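Local coordinates for protein HD superfamily hydrolase (PDB 3CCG) that probably hydrolyses diadenosine tetraphosphate symmetrically to two molecules of ADP, using an HD domain with a two-iron site, at residues Glu43-Ala48 and Ser120-Ile125; Gly49-Cys54 and Lys96-Asp101; Met158-Thr163 and His176-Ala181. All coordinates share one frame; numbering follows the deposited sequence. Where two conformers were deposited one is given.

How the contacts relate
Following the chain from its N terminus, the first helix that these contacts use is 42-51, and it serves twice. Residues 43-48 pair with 120-125 in contact 1, closing a long loop onto the start of helix 121-132. Residues 49-54 pair with 96-101 in contact 2, whose smaller loop is nested inside the first and returns at the end of helix 87-98. The two touch where Ile47 CG2 lies 3.5 Å from Ile100 CD1, and all four segments belong to the HD domain. Contact 3 follows in series, joining helix 152-170 to the last helix, on the opposite side of the chain's centre from contact 2.

Contact 1: residues Glu43-Ala48 and Ser120-Ile125; sequences EKARIA and SLLEKI
Two helices of the HD domain, 42-51 and 121-132, meet here through Leu122, whose two methyl groups are divided among Lys44, Ala45 and Ala48. CD1 sits against the backbone of Ala45: it lies 3.6 Å from Ala45 CA and 4.1 Å from Ala45 CB. CD2 meets the aliphatic part of Lys44, with Leu122 CD2 4.0 Å from Lys44 CE; Ala48 CB makes a looser approach to Leu122 CD2 at 4.5 Å. With CG of Leu122 anti to the backbone N (chi1 180°), the isobutyl group is carried out from its own helix to this neighbour. Lys44 passes CD2 at a slant, bending at chi3 (58°) so that its ammonium leaves the apolar patch for a salt bridge with Asp104.

Leu122 lies against the small side chains of Ala45 and Ala48, bridging short helix axes that stay 10.3 Å apart at their closest and cross at -42°. Ala45 also meets Ala35 of helix 5-38, and Ala48 meets Val105 of helix 103-110, so the pairing lies inside the helical bundle of the HD fold.

Helix 121-132 starts just before Leu122 with a capping box. Ser120 OG accepts from Glu123 N at 3.0 Å, and in return Ser120 N donates to Glu123 OE2 at 3.0 Å, approaching from above the carboxylate plane. The hydroxyl of Ser120 is also hydrogen-bonded to Asp104, and Glu123 OE1 forms a salt bridge with Arg116.

Contact 2: residues Gly49-Cys54 and Lys96-Asp101; sequences GLVHDC and KVIGID. With FE (Fe (III) ion), chain C; FE (Fe (III) ion), chain B.
Next to Val51, which packs on Ile98 and Ile100, the imidazole of His52 has Asp53 CB over one face, 3.7 Å above the ring plane and displaced toward the rim, and the ring of His112 meets it edge-to-face. At its edge ND1 donates to Gly49 O at 2.8 Å, nearly in the ring plane, NE2 binds one iron at 2.5 Å, and a water bridging the irons also lies there. With CG of His52 between the backbone N and the carbonyl carbon (chi1 79°), the ring is laid back toward Gly49 O, and its two engaged nitrogens fix its rotation.

The adjoining carboxylate of Asp53 spans two metals. Its OD2 shares the iron of His52, together with His23 and Asp130, whereas Asp53 OD1 binds the second iron at 2.2 Å, alongside His86 and His112. His23, His52, Asp53 and Asp130 make up the H...HD...D signature of the HD family, and the adjacent His-Asp pair occupies the two central positions of a type I turn closed by Cys54 N to Val51 O.

Away from the metals, apolar groups back the turn. Val51 CG2 and Ile100 CD1 meet tip to tip at 4.0 Å, and Val51 CG1 lies 4.3 Å from Ile98 CD1. Between the two isoleucines, Gly99 takes a positive phi (83°) where helix 87-98 ends, and Ile100 touches Val105 and Leu106 of helix 103-110.

Contact 3: residues Met158-Thr163 and His176-Ala181; sequences MSFDNT and HNTIEA
Phe160 of helix 152-170 meets two residues of the final helix, Thr178 and Ala181. The far end of the ring takes the alanine: Ala181 CB is 3.7 Å from Phe160 CZ and equally near Phe160 CE2. On the flank of the ring closer to its root, Phe160 CD1 lies 3.9 Å from Thr178 CG2. Both methyls arrive obliquely to the ring, and the side chains of Phe160 and Thr178 pass each other at a slant.

Thr178 divides its branches by character. CG2 stands anti to the backbone N and faces the phenyl group, while OG1, turned beside that N (chi1 -61°), hydrogen-bonds to the carbonyl of Thr114. The apolar touch and the polar bond thus use separate branches of one residue. Around the phenyl group, Tyr127 of helix 121-132 presents its ring at about 60°, and Arg182 and Leu185 of the final helix add further contacts. The pairing therefore fastens the C-terminal helix of this all-helical protein to helix 152-170, and through Tyr127 and Thr114 to elements of the HD domain.

Farther out, the tyrosine that meets Phe160 also hydrogen-bonds through its hydroxyl to Ser159, while Asp161 reaches the final helix by a salt bridge to Arg182. One turn apart on that helix, His176 ND1 donates to Glu180 OE1 at 2.9 Å; the bond is almost straight (175°) and close to the imidazole plane, but it meets Glu180 OE1 tilted well out of the carboxylate plane. Asp161 packs on Ile168, and Ile179 on Leu174, both of the second subunit.

Contact 1: residues Glu43-Ala48 and Ser120-Ile125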
loop_
_atom_site.group_PDB
_atom_site.type_symbol
_atom_site.label_atom_id
_atom_site.label_comp_id
_atom_site.label_asym_id
_atom_site.label_seq_id
_atom_site.Cartn_x
_atom_site.Cartn_y
_atom_site.Cartn_z
ATOM N N GLU A 43 6.051 32.994 -1.667
ATOM C CA GLU A 43 6.808 32.860 -2.910
ATOM C C GLU A 43 7.211 31.392 -3.123
ATOM O O GLU A 43 7.222 30.928 -4.249
ATOM C CB GLU A 43 8.010 33.808 -2.966
ATOM C CG GLU A 43 8.473 34.061 -4.400
ATOM C CD GLU A 43 7.465 34.810 -5.322
ATOM O OE1 GLU A 43 6.385 35.278 -4.857
ATOM O OE2 GLU A 43 7.781 34.933 -6.536
ATOM N N LYS A 44 7.551 30.686 -2.057
ATOM C CA LYS A 44 7.782 29.225 -2.189
ATOM C C LYS A 44 6.520 28.550 -2.755
ATOM O O LYS A 44 6.599 27.660 -3.644
ATOM C CB LYS A 44 8.171 28.596 -0.848
ATOM C CG LYS A 44 9.614 28.869 -0.459
ATOM C CD LYS A 44 10.028 28.470 0.966
ATOM C CE LYS A 44 9.847 27.031 1.320
ATOM N NZ LYS A 44 10.319 26.631 2.739
ATOM N N ALA A 45 5.350 28.926 -2.223
ATOM C CA ALA A 45 4.090 28.378 -2.667
ATOM C C ALA A 45 3.853 28.733 -4.137
ATOM O O ALA A 45 3.457 27.905 -4.964
ATOM C CB ALA A 45 2.940 28.867 -1.817
ATOM N N ARG A 46 4.040 30.002 -4.478
ATOM C CA ARG A 46 3.836 30.462 -5.876
ATOM C C ARG A 46 4.746 29.729 -6.883
ATOM O O ARG A 46 4.299 29.313 -7.959
ATOM C CB ARG A 46 4.061 31.993 -5.987
ATOM C CG ARG A 46 3.830 32.603 -7.413
ATOM C CD ARG A 46 4.262 34.087 -7.535
ATOM N NE ARG A 46 3.756 34.814 -6.381
ATOM C CZ ARG A 46 2.491 35.186 -6.235
ATOM N NH1 ARG A 46 1.627 34.945 -7.201
ATOM N NH2 ARG A 46 2.095 35.823 -5.143
ATOM N N ILE A 47 6.030 29.609 -6.584
ATOM C CA ILE A 47 6.937 28.962 -7.563
ATOM C C ILE A 47 6.687 27.455 -7.625
ATOM O O ILE A 47 6.631 26.896 -8.696
ATOM C CB ILE A 47 8.399 29.254 -7.294
ATOM C CG1 ILE A 47 8.687 30.748 -7.349
ATOM C CG2 ILE A 47 9.365 28.535 -8.318
ATOM C CD1 ILE A 47 9.995 31.080 -6.635
ATOM N N ALA A 48 6.529 26.812 -6.478
ATOM C CA ALA A 48 6.288 25.385 -6.522
ATOM C C ALA A 48 4.985 25.107 -7.238
ATOM O O ALA A 48 4.895 24.179 -8.041
ATOM C CB ALA A 48 6.263 24.831 -5.088
ATOM N N SER A 120 6.366 18.220 4.369
ATOM C CA SER A 120 6.379 19.570 4.869
ATOM C C SER A 120 5.027 20.219 4.580
ATOM O O SER A 120 4.240 19.784 3.732
ATOM C CB SER A 120 7.504 20.365 4.199
ATOM O OG SER A 120 7.126 20.720 2.866
ATOM N N LEU A 121 4.795 21.344 5.248
ATOM C CA LEU A 121 3.626 22.123 5.015
ATOM C C LEU A 121 3.542 22.493 3.514
ATOM O O LEU A 121 2.460 22.377 2.924
ATOM C CB LEU A 121 3.658 23.366 5.909
ATOM C CG LEU A 121 2.524 24.338 5.651
ATOM C CD1 LEU A 121 1.120 23.721 5.762
ATOM C CD2 LEU A 121 2.697 25.569 6.564
ATOM N N LEU A 122 4.666 22.894 2.901
ATOM C CA LEU A 122 4.656 23.277 1.464
ATOM C C LEU A 122 4.286 22.059 0.599
ATOM O O LEU A 122 3.480 22.171 -0.309
ATOM C CB LEU A 122 5.971 23.872 1.037
ATOM C CG LEU A 122 6.068 24.302 -0.441
ATOM C CD1 LEU A 122 5.071 25.499 -0.669
ATOM C CD2 LEU A 122 7.532 24.618 -0.786
ATOM N N GLU A 123 4.871 20.907 0.907
ATOM C CA GLU A 123 4.550 19.700 0.152
ATOM C C GLU A 123 3.049 19.398 0.202
ATOM O O GLU A 123 2.426 19.066 -0.806
ATOM C CB GLU A 123 5.304 18.504 0.713
ATOM C CG GLU A 123 6.752 18.439 0.434
ATOM C CD GLU A 123 7.430 17.286 1.141
ATOM O OE1 GLU A 123 7.101 16.133 0.761
ATOM O OE2 GLU A 123 8.229 17.509 2.079
ATOM N N LYS A 124 2.439 19.543 1.397
ATOM C CA LYS A 124 1.035 19.294 1.561
ATOM C C LYS A 124 0.162 20.270 0.720
ATOM O O LYS A 124 -0.820 19.910 0.115
ATOM C CB LYS A 124 0.602 19.334 3.015
ATOM C CG LYS A 124 1.322 18.330 3.886
ATOM C CD LYS A 124 0.853 18.413 5.332
ATOM C CE LYS A 124 1.546 17.356 6.182
ATOM N NZ LYS A 124 1.219 17.519 7.648
ATOM N N ILE A 125 0.537 21.559 0.815
ATOM C CA ILE A 125 -0.163 22.617 0.087
ATOM C C ILE A 125 -0.152 22.340 -1.445
ATOM O O ILE A 125 -1.191 22.455 -2.132
ATOM C CB ILE A 125 0.459 23.981 0.427
ATOM C CG1 ILE A 125 0.077 24.375 1.858
ATOM C CG2 ILE A 125 -0.034 25.014 -0.557
ATOM C CD1 ILE A 125 0.697 25.701 2.372
#

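Contact 2: residues Gly49-Cys54 and Lys96-Asp101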
loop_
_atom_site.group_PDB
_atom_site.type_symbol
_atom_site.label_atom_id
_atom_site.label_comp_id
_atom_site.label_asym_id
_atom_site.label_seq_id
_atom_site.Cartn_x
_atom_site.Cartn_y
_atom_site.Cartn_z
ATOM N N GLY A 49 3.927 25.874 -6.977
ATOM C CA GLY A 49 2.661 25.646 -7.636
ATOM C C GLY A 49 2.742 25.906 -9.143
ATOM O O GLY A 49 2.209 25.176 -9.984
ATOM N N LEU A 50 3.446 26.978 -9.504
ATOM C CA LEU A 50 3.589 27.305 -10.900
ATOM C C LEU A 50 4.296 26.201 -11.703
ATOM O O LEU A 50 3.847 25.875 -12.806
ATOM C CB LEU A 50 4.341 28.626 -11.072
ATOM C CG LEU A 50 4.545 29.142 -12.519
ATOM C CD1 LEU A 50 3.217 29.333 -13.248
ATOM C CD2 LEU A 50 5.391 30.411 -12.480
ATOM N N VAL A 51 5.377 25.657 -11.154
ATOM C CA VAL A 51 6.222 24.749 -11.936
ATOM C C VAL A 51 6.025 23.269 -11.647
ATOM O O VAL A 51 6.639 22.426 -12.295
ATOM C CB VAL A 51 7.706 25.104 -11.776
ATOM C CG1 VAL A 51 7.945 26.617 -12.028
ATOM C CG2 VAL A 51 8.215 24.730 -10.431
ATOM N N HIS A 52 5.077 22.936 -10.795
ATOM C CA HIS A 52 4.944 21.552 -10.297
ATOM C C HIS A 52 4.754 20.557 -11.445
ATOM O O HIS A 52 5.208 19.406 -11.305
ATOM C CB HIS A 52 3.804 21.401 -9.291
ATOM C CG HIS A 52 2.460 21.325 -9.918
ATOM N ND1 HIS A 52 1.769 22.408 -10.449
ATOM C CD2 HIS A 52 1.673 20.253 -10.140
ATOM C CE1 HIS A 52 0.620 21.989 -10.940
ATOM N NE2 HIS A 52 0.543 20.679 -10.788
ATOM N N ASP A 53 4.088 20.962 -12.522
ATOM C CA ASP A 53 3.744 20.042 -13.620
ATOM C C ASP A 53 4.683 20.308 -14.820
ATOM O O ASP A 53 4.327 19.978 -15.937
ATOM C CB ASP A 53 2.260 20.118 -14.053
ATOM C CG ASP A 53 1.425 19.034 -13.500
ATOM O OD1 ASP A 53 1.905 18.088 -12.866
ATOM O OD2 ASP A 53 0.189 19.122 -13.679
ATOM N N CYS A 54 5.841 20.905 -14.605
ATOM C CA CYS A 54 6.710 21.254 -15.721
ATOM C C CYS A 54 7.098 20.045 -16.640
ATOM O O CYS A 54 7.467 20.231 -17.843
ATOM C CB CYS A 54 7.926 22.097 -15.269
ATOM S SG CYS A 54 9.117 21.222 -14.280
ATOM N N LYS A 96 17.685 21.747 -12.634
ATOM C CA LYS A 96 18.747 21.811 -13.619
ATOM C C LYS A 96 18.503 22.718 -14.779
ATOM O O LYS A 96 19.458 23.190 -15.413
ATOM C CB LYS A 96 19.056 20.419 -14.193
ATOM C CG LYS A 96 19.483 19.414 -13.222
ATOM C CD LYS A 96 20.790 19.741 -12.567
ATOM C CE LYS A 96 21.187 18.625 -11.647
ATOM N NZ LYS A 96 22.597 18.766 -11.220
ATOM N N VAL A 97 17.249 22.959 -15.097
ATOM C CA VAL A 97 16.891 23.797 -16.228
ATOM C C VAL A 97 16.449 25.192 -15.756
ATOM O O VAL A 97 16.994 26.222 -16.190
ATOM C CB VAL A 97 15.799 23.151 -17.097
ATOM C CG1 VAL A 97 15.264 24.116 -18.144
ATOM C CG2 VAL A 97 16.377 21.897 -17.731
ATOM N N ILE A 98 15.523 25.231 -14.804
ATOM C CA ILE A 98 14.960 26.509 -14.331
ATOM C C ILE A 98 15.873 27.182 -13.296
ATOM O O ILE A 98 15.812 28.412 -13.157
ATOM C CB ILE A 98 13.513 26.328 -13.818
ATOM C CG1 ILE A 98 12.631 25.717 -14.919
ATOM C CG2 ILE A 98 12.954 27.669 -13.328
ATOM C CD1 ILE A 98 11.196 25.346 -14.454
ATOM N N GLY A 99 16.706 26.408 -12.629
ATOM C CA GLY A 99 17.606 26.944 -11.619
ATOM C C GLY A 99 17.054 27.154 -10.238
ATOM O O GLY A 99 17.553 28.020 -9.493
ATOM N N ILE A 100 16.011 26.419 -9.874
ATOM C CA ILE A 100 15.417 26.453 -8.558
ATOM C C ILE A 100 16.201 25.563 -7.609
ATOM O O ILE A 100 16.345 24.371 -7.822
ATOM C CB ILE A 100 13.920 25.983 -8.571
ATOM C CG1 ILE A 100 13.119 26.978 -9.394
ATOM C CG2 ILE A 100 13.400 25.802 -7.161
ATOM C CD1 ILE A 100 11.735 26.453 -9.890
ATOM N N ASP A 101 16.754 26.135 -6.532
ATOM C CA ASP A 101 17.536 25.372 -5.572
ATOM C C ASP A 101 16.890 25.078 -4.229
ATOM O O ASP A 101 17.411 24.225 -3.478
ATOM C CB ASP A 101 18.845 26.130 -5.284
ATOM C CG ASP A 101 19.730 26.173 -6.459
ATOM O OD1 ASP A 101 19.779 25.156 -7.199
ATOM O OD2 ASP A 101 20.393 27.233 -6.627
HETATM FE FE FE C . -1.203 19.060 -11.625
HETATM FE FE FE B . 0.987 16.501 -11.700
HETATM O O HOH W 1 -0.236 17.892 -10.832
HETATM O O HOH W 2 -0.001 14.984 -10.644
#

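Contact 3: residues Met158-Thr163 and His176-Ala181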
loop_
_atom_site.group_PDB
_atom_site.type_symbol
_atom_site.label_atom_id
_atom_site.label_comp_id
_atom_site.label_asym_id
_atom_site.label_seq_id
_atom_site.Cartn_x
_atom_site.Cartn_y
_atom_site.Cartn_z
HETATM N N MSE A 158 -8.423 12.319 3.141
HETATM C CA MSE A 158 -9.574 12.114 2.302
HETATM C C MSE A 158 -9.145 11.832 0.858
HETATM O O MSE A 158 -9.716 10.994 0.157
HETATM C CB MSE A 158 -10.473 13.351 2.373
HETATM C CG MSE A 158 -11.019 13.618 3.760
HETATM SE SE MSE A 158 -11.813 15.367 3.875
HETATM C CE MSE A 158 -12.676 15.251 2.041
ATOM N N SER A 159 -8.145 12.581 0.394
ATOM C CA SER A 159 -7.638 12.396 -0.978
ATOM C C SER A 159 -6.976 11.035 -1.218
ATOM O O SER A 159 -7.227 10.374 -2.242
ATOM C CB SER A 159 -6.682 13.556 -1.368
ATOM O OG SER A 159 -6.330 13.460 -2.736
ATOM N N PHE A 160 -6.154 10.626 -0.251
ATOM C CA PHE A 160 -5.444 9.340 -0.314
ATOM C C PHE A 160 -6.474 8.191 -0.350
ATOM O O PHE A 160 -6.362 7.249 -1.159
ATOM C CB PHE A 160 -4.492 9.172 0.864
ATOM C CG PHE A 160 -3.354 10.144 0.906
ATOM C CD1 PHE A 160 -2.746 10.604 -0.238
ATOM C CD2 PHE A 160 -2.813 10.478 2.097
ATOM C CE1 PHE A 160 -1.651 11.447 -0.155
ATOM C CE2 PHE A 160 -1.708 11.299 2.193
ATOM C CZ PHE A 160 -1.156 11.798 1.064
ATOM N N ASP A 161 -7.456 8.292 0.527
ATOM C CA ASP A 161 -8.525 7.270 0.588
ATOM C C ASP A 161 -9.244 7.165 -0.735
ATOM O O ASP A 161 -9.464 6.099 -1.268
ATOM C CB ASP A 161 -9.491 7.524 1.750
ATOM C CG ASP A 161 -8.892 7.230 3.112
ATOM O OD1 ASP A 161 -7.775 6.690 3.205
ATOM O OD2 ASP A 161 -9.562 7.558 4.122
ATOM N N ASN A 162 -9.599 8.324 -1.288
ATOM C CA ASN A 162 -10.290 8.341 -2.578
ATOM C C ASN A 162 -9.444 7.717 -3.684
ATOM O O ASN A 162 -9.921 6.948 -4.508
ATOM C CB ASN A 162 -10.603 9.773 -3.017
ATOM C CG ASN A 162 -11.532 10.517 -2.076
ATOM O OD1 ASN A 162 -12.242 9.925 -1.267
ATOM N ND2 ASN A 162 -11.541 11.851 -2.200
ATOM N N THR A 163 -8.171 8.097 -3.729
ATOM C CA THR A 163 -7.257 7.567 -4.723
ATOM C C THR A 163 -7.163 6.029 -4.643
ATOM O O THR A 163 -7.303 5.327 -5.633
ATOM C CB THR A 163 -5.863 8.174 -4.582
ATOM O OG1 THR A 163 -5.936 9.554 -4.985
ATOM C CG2 THR A 163 -4.820 7.471 -5.451
ATOM N N HIS A 176 3.578 2.665 -3.322
ATOM C CA HIS A 176 3.924 2.601 -1.903
ATOM C C HIS A 176 3.967 3.951 -1.225
ATOM O O HIS A 176 3.658 4.089 -0.048
ATOM C CB HIS A 176 5.253 1.855 -1.660
ATOM C CG HIS A 176 6.471 2.626 -2.051
ATOM N ND1 HIS A 176 7.208 3.360 -1.149
ATOM C CD2 HIS A 176 7.045 2.828 -3.259
ATOM C CE1 HIS A 176 8.223 3.928 -1.781
ATOM N NE2 HIS A 176 8.129 3.644 -3.061
ATOM N N ASN A 177 4.332 5.003 -1.975
ATOM C CA ASN A 177 4.425 6.324 -1.339
ATOM C C ASN A 177 3.078 6.835 -0.842
ATOM O O ASN A 177 2.975 7.482 0.206
ATOM C CB ASN A 177 5.064 7.378 -2.249
ATOM C CG ASN A 177 6.574 7.377 -2.162
ATOM O OD1 ASN A 177 7.148 6.889 -1.197
ATOM N ND2 ASN A 177 7.213 7.920 -3.165
ATOM N N THR A 178 2.040 6.520 -1.599
ATOM C CA THR A 178 0.702 6.943 -1.243
ATOM C C THR A 178 0.213 6.154 -0.004
ATOM O O THR A 178 -0.359 6.709 0.962
ATOM C CB THR A 178 -0.242 6.844 -2.393
ATOM O OG1 THR A 178 0.248 7.708 -3.433
ATOM C CG2 THR A 178 -1.613 7.328 -1.935
ATOM N N ILE A 179 0.529 4.857 -0.019
ATOM C CA ILE A 179 0.123 4.000 1.110
ATOM C C ILE A 179 0.856 4.462 2.389
ATOM O O ILE A 179 0.252 4.613 3.479
ATOM C CB ILE A 179 0.406 2.504 0.807
ATOM C CG1 ILE A 179 -0.317 2.021 -0.456
ATOM C CG2 ILE A 179 0.024 1.634 2.014
ATOM C CD1 ILE A 179 -1.818 2.308 -0.527
ATOM N N GLU A 180 2.142 4.693 2.237
ATOM C CA GLU A 180 3.011 5.098 3.367
ATOM C C GLU A 180 2.655 6.520 3.856
ATOM O O GLU A 180 2.601 6.787 5.055
ATOM C CB GLU A 180 4.497 4.904 3.062
ATOM C CG GLU A 180 4.712 3.404 2.881
ATOM C CD GLU A 180 5.861 2.952 2.021
ATOM O OE1 GLU A 180 6.694 3.781 1.628
ATOM O OE2 GLU A 180 5.920 1.701 1.759
ATOM N N ALA A 181 2.268 7.384 2.913
ATOM C CA ALA A 181 1.830 8.709 3.263
ATOM C C ALA A 181 0.573 8.675 4.138
ATOM O O ALA A 181 0.442 9.417 5.125
ATOM C CB ALA A 181 1.563 9.531 1.955
#